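Local atomic coordinates of acyl-CoA dehydrogenase (PDB entry 3OWA), a protein that probably catalyses the FAD-dependent alpha,beta-dehydrogenation of fatty acyl-CoA thioesters to their enoyl-CoA products. Residues A[86-91]-A[130-135]; A[121-126]-A[140-145]; A[16-21]-A[470-475]. All blocks are in the same frame, centred on the assembly; numbering follows the deposited sequence.

Interaction 1: A[86-91]-A[130-135]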
ATOM      1  N   GLU A  86     -37.317  19.302  -0.151  1.00 51.35           N
ATOM      2  CA  GLU A  86     -38.006  20.206   0.781  1.00 53.58           C
ATOM      3  C   GLU A  86     -39.408  19.736   1.201  1.00 53.72           C
ATOM      4  O   GLU A  86     -39.778  19.882   2.362  1.00 53.02           O
ATOM      5  CB  GLU A  86     -38.060  21.641   0.220  1.00 54.90           C
ATOM      6  CG  GLU A  86     -36.756  22.427   0.454  1.00 58.86           C
ATOM      7  CD  GLU A  86     -36.887  23.915   0.131  1.00 65.68           C
ATOM      8  OE1 GLU A  86     -36.200  24.748   0.775  1.00 68.00           O
ATOM      9  OE2 GLU A  86     -37.683  24.250  -0.769  1.00 69.92           O
ATOM     10  N   GLU A  87     -40.156  19.124   0.286  1.00 54.62           N
ATOM     11  CA  GLU A  87     -41.519  18.688   0.622  1.00 56.36           C
ATOM     12  C   GLU A  87     -41.559  17.519   1.587  1.00 54.86           C
ATOM     13  O   GLU A  87     -42.611  17.201   2.128  1.00 55.30           O
ATOM     14  CB  GLU A  87     -42.379  18.391  -0.619  1.00 58.02           C
ATOM     15  CG  GLU A  87     -41.979  17.169  -1.441  1.00 62.68           C
ATOM     16  CD  GLU A  87     -41.392  17.538  -2.804  1.00 70.09           C
ATOM     17  OE1 GLU A  87     -40.425  16.862  -3.246  1.00 73.11           O
ATOM     18  OE2 GLU A  87     -41.890  18.502  -3.446  1.00 74.27           O
ATOM     19  N   TYR A  88     -40.409  16.879   1.803  1.00 52.73           N
ATOM     20  CA  TYR A  88     -40.319  15.815   2.788  1.00 50.27           C
ATOM     21  C   TYR A  88     -39.470  16.231   3.962  1.00 49.16           C
ATOM     22  O   TYR A  88     -39.021  15.403   4.718  1.00 48.47           O
ATOM     23  CB  TYR A  88     -39.792  14.545   2.151  1.00 49.67           C
ATOM     24  CG  TYR A  88     -40.625  14.079   0.997  1.00 49.99           C
ATOM     25  CD1 TYR A  88     -41.984  13.752   1.175  1.00 52.43           C
ATOM     26  CD2 TYR A  88     -40.073  13.965  -0.274  1.00 51.03           C
ATOM     27  CE1 TYR A  88     -42.762  13.325   0.106  1.00 53.61           C
ATOM     28  CE2 TYR A  88     -40.834  13.538  -1.356  1.00 51.99           C
ATOM     29  CZ  TYR A  88     -42.179  13.221  -1.162  1.00 55.00           C
ATOM     30  OH  TYR A  88     -42.921  12.792  -2.237  1.00 56.87           O
ATOM     31  N   GLY A  89     -39.259  17.532   4.114  1.00 48.93           N
ATOM     32  CA  GLY A  89     -38.555  18.056   5.272  1.00 48.18           C
ATOM     33  C   GLY A  89     -37.058  18.224   5.066  1.00 47.23           C
ATOM     34  O   GLY A  89     -36.331  18.485   6.022  1.00 46.38           O
ATOM     35  N   GLY A  90     -36.610  18.112   3.818  1.00 47.05           N
ATOM     36  CA  GLY A  90     -35.194  18.255   3.504  1.00 46.69           C
ATOM     37  C   GLY A  90     -34.887  19.665   3.081  1.00 47.78           C
ATOM     38  O   GLY A  90     -35.776  20.515   3.074  1.00 49.20           O
ATOM     39  N   ILE A  91     -33.640  19.940   2.742  1.00 47.28           N
ATOM     40  CA  ILE A  91     -33.324  21.273   2.200  1.00 48.68           C
ATOM     41  C   ILE A  91     -33.066  21.238   0.698  1.00 48.18           C
ATOM     42  O   ILE A  91     -32.740  22.264   0.093  1.00 49.65           O
ATOM     43  CB  ILE A  91     -32.204  22.013   2.990  1.00 48.84           C
ATOM     44  CG1 ILE A  91     -30.885  21.239   2.935  1.00 48.86           C
ATOM     45  CG2 ILE A  91     -32.656  22.287   4.469  1.00 48.77           C
ATOM     46  CD1 ILE A  91     -29.651  22.122   3.269  1.00 50.92           C
ATOM     47  N   GLY A 130     -38.974   4.965  -1.921  1.00 39.14           N
ATOM     48  CA  GLY A 130     -40.106   4.940  -0.976  1.00 39.83           C
ATOM     49  C   GLY A 130     -41.400   5.389  -1.659  1.00 41.24           C
ATOM     50  O   GLY A 130     -41.359   6.212  -2.580  1.00 40.25           O
ATOM     51  N   ASN A 131     -42.544   4.858  -1.215  1.00 41.69           N
ATOM     52  CA  ASN A 131     -43.827   5.375  -1.673  1.00 43.18           C
ATOM     53  C   ASN A 131     -44.136   6.620  -0.859  1.00 44.53           C
ATOM     54  O   ASN A 131     -43.420   6.930   0.105  1.00 42.67           O
ATOM     55  CB  ASN A 131     -44.956   4.340  -1.562  1.00 43.72           C
ATOM     56  CG  ASN A 131     -45.224   3.898  -0.133  1.00 42.73           C
ATOM     57  OD1 ASN A 131     -45.192   4.689   0.810  1.00 44.25           O
ATOM     58  ND2 ASN A 131     -45.517   2.632   0.028  1.00 44.28           N
ATOM     59  N   GLU A 132     -45.210   7.318  -1.240  1.00 46.45           N
ATOM     60  CA  GLU A 132     -45.530   8.613  -0.675  1.00 47.66           C
ATOM     61  C   GLU A 132     -45.643   8.543   0.831  1.00 47.06           C
ATOM     62  O   GLU A 132     -45.159   9.430   1.537  1.00 47.49           O
ATOM     63  CB  GLU A 132     -46.848   9.139  -1.265  1.00 50.51           C
ATOM     64  CG  GLU A 132     -47.219  10.565  -0.832  1.00 54.23           C
ATOM     65  CD  GLU A 132     -46.218  11.634  -1.323  1.00 59.67           C
ATOM     66  OE1 GLU A 132     -45.350  11.338  -2.182  1.00 60.07           O
ATOM     67  OE2 GLU A 132     -46.317  12.783  -0.844  1.00 62.10           O
ATOM     68  N   GLU A 133     -46.293   7.494   1.317  1.00 46.36           N
ATOM     69  CA  GLU A 133     -46.522   7.308   2.736  1.00 46.64           C
ATOM     70  C   GLU A 133     -45.199   7.080   3.501  1.00 44.28           C
ATOM     71  O   GLU A 133     -44.965   7.662   4.553  1.00 43.47           O
ATOM     72  CB  GLU A 133     -47.484   6.131   2.935  1.00 47.78           C
ATOM     73  CG  GLU A 133     -47.822   5.830   4.367  1.00 55.13           C
ATOM     74  CD  GLU A 133     -48.413   4.441   4.557  1.00 64.04           C
ATOM     75  OE1 GLU A 133     -48.013   3.505   3.818  1.00 67.88           O
ATOM     76  OE2 GLU A 133     -49.270   4.289   5.462  1.00 68.82           O
ATOM     77  N   GLN A 134     -44.340   6.234   2.947  1.00 42.69           N
ATOM     78  CA  GLN A 134     -43.011   5.987   3.527  1.00 41.12           C
ATOM     79  C   GLN A 134     -42.162   7.264   3.559  1.00 40.50           C
ATOM     80  O   GLN A 134     -41.556   7.569   4.562  1.00 38.81           O
ATOM     81  CB  GLN A 134     -42.314   4.866   2.761  1.00 40.08           C
ATOM     82  CG  GLN A 134     -43.008   3.502   2.927  1.00 39.50           C
ATOM     83  CD  GLN A 134     -42.570   2.526   1.872  1.00 39.32           C
ATOM     84  OE1 GLN A 134     -42.119   2.921   0.781  1.00 36.69           O
ATOM     85  NE2 GLN A 134     -42.684   1.237   2.182  1.00 37.01           N
ATOM     86  N   LYS A 135     -42.178   8.045   2.488  1.00 40.93           N
ATOM     87  CA  LYS A 135     -41.418   9.281   2.490  1.00 41.63           C
ATOM     88  C   LYS A 135     -41.902  10.285   3.514  1.00 42.25           C
ATOM     89  O   LYS A 135     -41.094  10.837   4.254  1.00 40.87           O
ATOM     90  CB  LYS A 135     -41.355   9.902   1.101  1.00 42.50           C
ATOM     91  CG  LYS A 135     -40.732   8.968   0.081  1.00 42.23           C
ATOM     92  CD  LYS A 135     -40.474   9.689  -1.252  1.00 44.42           C
ATOM     93  CE  LYS A 135     -41.728   9.716  -2.104  1.00 46.43           C
ATOM     94  NZ  LYS A 135     -41.435  10.092  -3.490  1.00 49.24           N
TER
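The hydroxyl of Y88 has two polar partners in the first turn of helix 132-144, E132 and K135. Its OH donates to E132 OE1 at 2.8 Å. The bond uses the syn side of the carboxylate and comes in 24° out of its plane. Y88 OH in turn accepts a weak bond from K135 NZ at 3.3 Å. That bond is secondary for the lysine, because NZ also donates to the carbonyl of K345. E132 reaches the hydroxyl by a bend at chi2 (64°). This bend also brings OE2 to the edge of the Y88 ring, in its plane and 3.7 Å from CE1. The ring and the carboxylate are turned 57° apart. One face of the ring carries K135 CB, a CH-pi contact of 3.9 Å to the centroid. CD and CE of the lysine then run on past CE2 and CZ toward the phenol oxygen. The opposite face is covered by E87 CG, which sits over the centre of the ring. The helix that supplies these partners opens with a capping box. N131 is the N-cap, and its OD1 accepts from Q134 N at 2.8 Å, nearly straight. In return N131 N donates to Q134 OE1, also at 2.8 Å. Q134 NE2 is satisfied as well, by the carbonyls of E248 and L250. The side-chain amide of Q134 is thus held at both its oxygen and its nitrogen, which should fix its rotation. E132 lies in the first turn of the helix, where its negative charge is probably favoured by the helix end. On the loop side, E87 O accepts from K136 NZ, and the backbone turn at Y88 is closed by G89 N bonding to E86 O at 3.0 Å.

Interaction 2: A[121-126]-A[140-145]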
ATOM      1  N   ILE A 121     -26.442   5.489   1.755  1.00 32.00           N
ATOM      2  CA  ILE A 121     -27.042   4.170   1.622  1.00 33.09           C
ATOM      3  C   ILE A 121     -28.225   3.985   2.605  1.00 32.64           C
ATOM      4  O   ILE A 121     -29.144   3.244   2.311  1.00 33.21           O
ATOM      5  CB  ILE A 121     -25.988   3.069   1.786  1.00 33.32           C
ATOM      6  CG1 ILE A 121     -25.253   3.199   3.143  1.00 34.44           C
ATOM      7  CG2 ILE A 121     -25.013   3.129   0.623  1.00 36.16           C
ATOM      8  CD1 ILE A 121     -24.208   2.076   3.414  1.00 38.36           C
ATOM      9  N   GLY A 122     -28.212   4.673   3.746  1.00 31.21           N
ATOM     10  CA  GLY A 122     -29.265   4.529   4.737  1.00 30.18           C
ATOM     11  C   GLY A 122     -30.560   5.271   4.384  1.00 31.74           C
ATOM     12  O   GLY A 122     -31.639   4.707   4.510  1.00 30.15           O
ATOM     13  N   SER A 123     -30.457   6.525   3.942  1.00 31.79           N
ATOM     14  CA  SER A 123     -31.641   7.360   3.716  1.00 33.34           C
ATOM     15  C   SER A 123     -32.137   7.291   2.279  1.00 34.31           C
ATOM     16  O   SER A 123     -33.360   7.275   2.045  1.00 34.93           O
ATOM     17  CB  SER A 123     -31.371   8.836   4.051  1.00 34.18           C
ATOM     18  OG  SER A 123     -31.273   9.039   5.462  1.00 33.96           O
ATOM     19  N   LEU A 124     -31.204   7.266   1.329  1.00 33.55           N
ATOM     20  CA  LEU A 124     -31.544   7.330  -0.099  1.00 34.69           C
ATOM     21  C   LEU A 124     -32.451   6.199  -0.600  1.00 34.08           C
ATOM     22  O   LEU A 124     -33.207   6.412  -1.530  1.00 35.69           O
ATOM     23  CB  LEU A 124     -30.297   7.420  -0.981  1.00 34.50           C
ATOM     24  CG  LEU A 124     -29.541   8.747  -0.909  1.00 36.39           C
ATOM     25  CD1 LEU A 124     -28.325   8.717  -1.824  1.00 34.80           C
ATOM     26  CD2 LEU A 124     -30.449   9.954  -1.223  1.00 38.96           C
ATOM     27  N   PRO A 125     -32.391   5.002  -0.007  1.00 33.36           N
ATOM     28  CA  PRO A 125     -33.395   4.025  -0.492  1.00 33.54           C
ATOM     29  C   PRO A 125     -34.842   4.498  -0.313  1.00 34.26           C
ATOM     30  O   PRO A 125     -35.692   4.169  -1.126  1.00 34.74           O
ATOM     31  CB  PRO A 125     -33.126   2.789   0.352  1.00 32.99           C
ATOM     32  CG  PRO A 125     -31.620   2.910   0.652  1.00 30.43           C
ATOM     33  CD  PRO A 125     -31.353   4.365   0.828  1.00 32.38           C
ATOM     34  N   ILE A 126     -35.102   5.279   0.728  1.00 34.06           N
ATOM     35  CA  ILE A 126     -36.445   5.830   0.980  1.00 34.27           C
ATOM     36  C   ILE A 126     -36.678   7.033   0.070  1.00 35.14           C
ATOM     37  O   ILE A 126     -37.751   7.171  -0.521  1.00 35.13           O
ATOM     38  CB  ILE A 126     -36.663   6.175   2.483  1.00 33.45           C
ATOM     39  CG1 ILE A 126     -36.545   4.889   3.333  1.00 33.53           C
ATOM     40  CG2 ILE A 126     -38.051   6.824   2.701  1.00 34.37           C
ATOM     41  CD1 ILE A 126     -36.585   5.119   4.867  1.00 34.64           C
ATOM     42  N   PRO A 140     -38.739  13.368   7.003  1.00 43.20           N
ATOM     43  CA  PRO A 140     -38.616  14.574   7.827  1.00 43.63           C
ATOM     44  C   PRO A 140     -37.715  14.343   9.027  1.00 42.66           C
ATOM     45  O   PRO A 140     -36.999  15.228   9.440  1.00 43.26           O
ATOM     46  CB  PRO A 140     -40.064  14.857   8.287  1.00 45.04           C
ATOM     47  CG  PRO A 140     -40.924  14.290   7.178  1.00 45.16           C
ATOM     48  CD  PRO A 140     -40.148  13.086   6.648  1.00 44.29           C
ATOM     49  N   LEU A 141     -37.737  13.136   9.556  1.00 41.62           N
ATOM     50  CA  LEU A 141     -36.982  12.791  10.732  1.00 40.23           C
ATOM     51  C   LEU A 141     -35.513  12.463  10.386  1.00 38.40           C
ATOM     52  O   LEU A 141     -34.592  12.865  11.104  1.00 37.66           O
ATOM     53  CB  LEU A 141     -37.647  11.592  11.377  1.00 41.00           C
ATOM     54  CG  LEU A 141     -39.114  11.786  11.793  1.00 44.99           C
ATOM     55  CD1 LEU A 141     -39.795  10.414  11.799  1.00 45.75           C
ATOM     56  CD2 LEU A 141     -39.185  12.486  13.198  1.00 44.71           C
ATOM     57  N   LEU A 142     -35.313  11.745   9.286  1.00 36.91           N
ATOM     58  CA  LEU A 142     -33.979  11.408   8.820  1.00 37.09           C
ATOM     59  C   LEU A 142     -33.240  12.674   8.376  1.00 37.75           C
ATOM     60  O   LEU A 142     -32.040  12.830   8.632  1.00 36.85           O
ATOM     61  CB  LEU A 142     -34.049  10.377   7.702  1.00 35.97           C
ATOM     62  CG  LEU A 142     -34.551   8.966   8.098  1.00 36.98           C
ATOM     63  CD1 LEU A 142     -34.740   8.119   6.850  1.00 37.09           C
ATOM     64  CD2 LEU A 142     -33.590   8.236   9.030  1.00 32.15           C
ATOM     65  N   ALA A 143     -33.972  13.608   7.772  1.00 39.25           N
ATOM     66  CA  ALA A 143     -33.361  14.829   7.254  1.00 40.09           C
ATOM     67  C   ALA A 143     -32.761  15.711   8.354  1.00 40.69           C
ATOM     68  O   ALA A 143     -31.805  16.445   8.112  1.00 40.88           O
ATOM     69  CB  ALA A 143     -34.357  15.619   6.388  1.00 41.03           C
ATOM     70  N   THR A 144     -33.293  15.626   9.566  1.00 41.05           N
ATOM     71  CA  THR A 144     -32.773  16.456  10.663  1.00 41.82           C
ATOM     72  C   THR A 144     -31.881  15.663  11.604  1.00 41.73           C
ATOM     73  O   THR A 144     -31.251  16.223  12.527  1.00 41.64           O
ATOM     74  CB  THR A 144     -33.905  17.046  11.517  1.00 43.10           C
ATOM     75  OG1 THR A 144     -34.679  15.975  12.054  1.00 42.01           O
ATOM     76  CG2 THR A 144     -34.805  17.974  10.679  1.00 43.33           C
ATOM     77  N   GLY A 145     -31.846  14.349  11.404  1.00 40.66           N
ATOM     78  CA  GLY A 145     -31.058  13.507  12.289  1.00 40.09           C
ATOM     79  C   GLY A 145     -31.834  13.119  13.529  1.00 41.06           C
ATOM     80  O   GLY A 145     -31.305  12.435  14.395  1.00 40.97           O
TER
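L142 reaches across from helix 132-144 to S123 and I126. Its CB is the first atom to touch, lying 3.8 Å from S123 OG. CG is anti to the carbonyl carbon (chi1 -67°), and this sends the isobutyl end toward segment 121-126. CD1 then meets two partners. It is 3.8 Å from the same S123 OG and 4.0 Å from CD1 of I126. The serine oxygen therefore rests against the root and one methyl of the leucine side chain, CB and CD1, as a packing contact. Its polar need is met by the helix before it, since OG donates to the carbonyl O of H118. This bond leaves the leucine facing a hydroxyl that is already satisfied. I126 comes from one turn further along, and its side chain crosses that of L142 at about a right angle. Only the CD1 methyls of the two residues meet. Y138 and L139 also touch I126, so helix 132-144 meets this isoleucine at more than one place. A149 of strand 149-152 packs on both S123 and L142.

The backbone of L142 is held too. Its O accepts from H118 NE2 and also from G145 N, the latter at 3.2 Å. H118 thus bridges the two parts, its carbonyl holding S123 and its imidazole holding L142. S123 sits in the break between helix 110-122 and helix 124-129, and its O accepts from I126 N at 3.0 Å. Its side chain is about 13 Å from a bound FAD. At the other end, G145 has positive phi (85°) and closes helix 132-144 with a Schellman motif. Here that helix packs on the helix break within the all-helical N-terminal domain of the acyl-CoA dehydrogenase fold.

Interaction 3: A[16-21]-A[470-475]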
ATOM      1  N   SER A  16     -19.730   7.190 -23.006  1.00 54.33           N
ATOM      2  CA  SER A  16     -19.452   7.735 -24.334  1.00 55.02           C
ATOM      3  C   SER A  16     -18.071   8.379 -24.438  1.00 54.70           C
ATOM      4  O   SER A  16     -17.524   8.495 -25.546  1.00 54.99           O
ATOM      5  CB  SER A  16     -20.569   8.675 -24.825  1.00 55.98           C
ATOM      6  OG  SER A  16     -20.676   9.864 -24.055  1.00 55.48           O
ATOM      7  N   PHE A  17     -17.493   8.771 -23.299  1.00 53.05           N
ATOM      8  CA  PHE A  17     -16.124   9.297 -23.293  1.00 52.44           C
ATOM      9  C   PHE A  17     -15.143   8.354 -24.011  1.00 52.96           C
ATOM     10  O   PHE A  17     -14.114   8.788 -24.501  1.00 53.57           O
ATOM     11  CB  PHE A  17     -15.632   9.567 -21.863  1.00 51.05           C
ATOM     12  CG  PHE A  17     -15.453   8.319 -21.024  1.00 47.96           C
ATOM     13  CD1 PHE A  17     -14.258   7.604 -21.051  1.00 46.81           C
ATOM     14  CD2 PHE A  17     -16.487   7.859 -20.202  1.00 45.63           C
ATOM     15  CE1 PHE A  17     -14.099   6.444 -20.277  1.00 44.21           C
ATOM     16  CE2 PHE A  17     -16.328   6.711 -19.419  1.00 44.88           C
ATOM     17  CZ  PHE A  17     -15.132   6.001 -19.468  1.00 42.48           C
ATOM     18  N   LEU A  18     -15.462   7.070 -24.062  1.00 53.28           N
ATOM     19  CA  LEU A  18     -14.575   6.092 -24.648  1.00 54.38           C
ATOM     20  C   LEU A  18     -14.504   6.177 -26.183  1.00 56.71           C
ATOM     21  O   LEU A  18     -13.545   5.694 -26.803  1.00 56.64           O
ATOM     22  CB  LEU A  18     -15.010   4.687 -24.233  1.00 53.69           C
ATOM     23  CG  LEU A  18     -14.223   3.528 -24.862  1.00 54.99           C
ATOM     24  CD1 LEU A  18     -12.723   3.660 -24.604  1.00 52.25           C
ATOM     25  CD2 LEU A  18     -14.743   2.157 -24.398  1.00 54.31           C
ATOM     26  N   VAL A  19     -15.508   6.808 -26.778  1.00 58.93           N
ATOM     27  CA  VAL A  19     -15.782   6.692 -28.214  1.00 61.58           C
ATOM     28  C   VAL A  19     -16.018   8.055 -28.889  1.00 62.88           C
ATOM     29  O   VAL A  19     -15.956   8.170 -30.114  1.00 65.01           O
ATOM     30  CB  VAL A  19     -16.989   5.725 -28.411  1.00 62.15           C
ATOM     31  CG1 VAL A  19     -17.779   6.047 -29.624  1.00 64.98           C
ATOM     32  CG2 VAL A  19     -16.525   4.289 -28.456  1.00 63.09           C
ATOM     33  N   ASP A  20     -16.276   9.089 -28.098  1.00 62.84           N
ATOM     34  CA  ASP A  20     -16.599  10.405 -28.640  1.00 64.30           C
ATOM     35  C   ASP A  20     -15.599  11.422 -28.143  1.00 63.84           C
ATOM     36  O   ASP A  20     -14.998  11.252 -27.079  1.00 62.98           O
ATOM     37  CB  ASP A  20     -18.015  10.834 -28.237  1.00 64.87           C
ATOM     38  CG  ASP A  20     -19.104  10.006 -28.922  1.00 68.32           C
ATOM     39  OD1 ASP A  20     -18.877   9.521 -30.056  1.00 72.74           O
ATOM     40  OD2 ASP A  20     -20.200   9.845 -28.336  1.00 71.21           O
ATOM     41  N   GLU A  21     -15.433  12.487 -28.910  1.00 64.34           N
ATOM     42  CA  GLU A  21     -14.454  13.512 -28.604  1.00 64.37           C
ATOM     43  C   GLU A  21     -15.110  14.529 -27.663  1.00 62.88           C
ATOM     44  O   GLU A  21     -15.635  15.547 -28.119  1.00 64.64           O
ATOM     45  CB  GLU A  21     -13.992  14.170 -29.919  1.00 66.17           C
ATOM     46  CG  GLU A  21     -12.505  14.472 -30.016  1.00 70.01           C
ATOM     47  CD  GLU A  21     -12.156  15.883 -29.559  1.00 75.04           C
ATOM     48  OE1 GLU A  21     -12.573  16.285 -28.444  1.00 76.63           O
ATOM     49  OE2 GLU A  21     -11.455  16.593 -30.316  1.00 77.79           O
ATOM     50  N   ILE A 470      -6.649   2.557 -28.209  1.00 50.63           N
ATOM     51  CA  ILE A 470      -6.002   1.385 -27.620  1.00 49.70           C
ATOM     52  C   ILE A 470      -7.014   0.567 -26.799  1.00 49.45           C
ATOM     53  O   ILE A 470      -7.076  -0.652 -26.937  1.00 49.90           O
ATOM     54  CB  ILE A 470      -4.748   1.773 -26.769  1.00 49.30           C
ATOM     55  CG1 ILE A 470      -3.625   2.329 -27.652  1.00 48.60           C
ATOM     56  CG2 ILE A 470      -4.203   0.575 -25.989  1.00 48.30           C
ATOM     57  CD1 ILE A 470      -2.619   3.201 -26.881  1.00 46.11           C
ATOM     58  N   GLY A 471      -7.809   1.237 -25.964  1.00 48.95           N
ATOM     59  CA  GLY A 471      -8.844   0.566 -25.177  1.00 48.85           C
ATOM     60  C   GLY A 471      -9.844  -0.170 -26.064  1.00 50.21           C
ATOM     61  O   GLY A 471     -10.159  -1.343 -25.839  1.00 50.29           O
ATOM     62  N   LEU A 472     -10.337   0.528 -27.081  0.51 51.05           N
ATOM     63  CA  LEU A 472     -11.261  -0.059 -28.042  0.51 52.28           C
ATOM     64  C   LEU A 472     -10.650  -1.257 -28.755  0.51 52.96           C
ATOM     65  O   LEU A 472     -11.289  -2.306 -28.862  0.51 53.37           O
ATOM     66  CB  LEU A 472     -11.724   1.001 -29.048  0.51 53.14           C
ATOM     67  CG  LEU A 472     -12.806   1.935 -28.525  0.51 52.26           C
ATOM     68  CD1 LEU A 472     -12.697   3.323 -29.128  0.51 52.96           C
ATOM     69  CD2 LEU A 472     -14.169   1.325 -28.802  0.51 54.76           C
HETATM   70  N   MSE A 473      -9.406  -1.105 -29.211  1.00 53.48           N
HETATM   71  CA  MSE A 473      -8.701  -2.173 -29.951  1.00 55.02           C
HETATM   72  C   MSE A 473      -8.590  -3.438 -29.120  1.00 54.28           C
HETATM   73  O   MSE A 473      -8.914  -4.533 -29.571  1.00 55.11           O
HETATM   74  CB  MSE A 473      -7.297  -1.726 -30.369  1.00 55.58           C
HETATM   75  CG  MSE A 473      -6.613  -2.678 -31.343  1.00 58.94           C
HETATM   76 SE   MSE A 473      -4.655  -2.577 -31.425  0.47 64.70          SE
HETATM   77  CE  MSE A 473      -4.417  -0.713 -30.988  1.00 63.24           C
ATOM     78  N   VAL A 474      -8.136  -3.256 -27.888  1.00 53.30           N
ATOM     79  CA  VAL A 474      -7.854  -4.348 -26.985  1.00 51.73           C
ATOM     80  C   VAL A 474      -9.158  -5.002 -26.537  1.00 51.41           C
ATOM     81  O   VAL A 474      -9.283  -6.219 -26.538  1.00 51.23           O
ATOM     82  CB  VAL A 474      -7.035  -3.809 -25.796  1.00 51.32           C
ATOM     83  CG1 VAL A 474      -7.155  -4.702 -24.573  1.00 49.45           C
ATOM     84  CG2 VAL A 474      -5.578  -3.579 -26.223  1.00 51.05           C
ATOM     85  N   ALA A 475     -10.127  -4.184 -26.154  1.00 50.99           N
ATOM     86  CA  ALA A 475     -11.431  -4.701 -25.744  1.00 51.56           C
ATOM     87  C   ALA A 475     -12.108  -5.436 -26.918  1.00 53.23           C
ATOM     88  O   ALA A 475     -12.668  -6.513 -26.752  1.00 53.73           O
ATOM     89  CB  ALA A 475     -12.307  -3.580 -25.210  1.00 50.57           C
TER
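The flat group of this contact is the peptide that joins L18 to V19, and L472 lies against its oxygen. In the conformer described, L472 CD1 is 3.4 Å from L18 O, displaced to one side of the carbonyl plane. A second conformer of L472 is deposited, so the details of its methyl contacts are less certain. L18 O is buried here and has no polar partner in the model. The ring of the adjacent F17 takes no part in this contact and meets the ring of Y504, the two planes at about 40°. V500 and L503 also pack on F17.

The rest of the contact is apolar. CG of L18 and CG of L472 are 4.2 Å apart. V19 touches with one branch, CG2, which lies 3.8 Å from L472 CD2. These two side chains cross at about a right angle. G471, which has no side chain, lies next to L18.

S16 O holds the turn by accepting from both V19 N and D20 N. Lysines take up carbonyls further along: K436 bonds to V19 O and K468 to D20 O. The contact packs the N-terminal segment on helix 458-482, in a second C-terminal helical region, consistent with the extra C-terminal domain of very-long-chain acyl-CoA dehydrogenases.

All three contacts are largely buried, though interaction 1 includes an exposed glutamate and L472 of interaction 3 is partly exposed. Interactions 1 and 2 lie in the N-terminal domain and share helix 132-144. Interaction 1 uses its start and interaction 2 its end. Their centres are about 9 Å apart, and they touch through packing such as Y88 O on P140 CD. Interaction 3 is separate, with its centre about 39 Å from that of interaction 2, and joins chain parts far apart in sequence. The chemistry differs accordingly. Interaction 1 is polar and aromatic, while interactions 2 and 3 rest mainly on leucine packing.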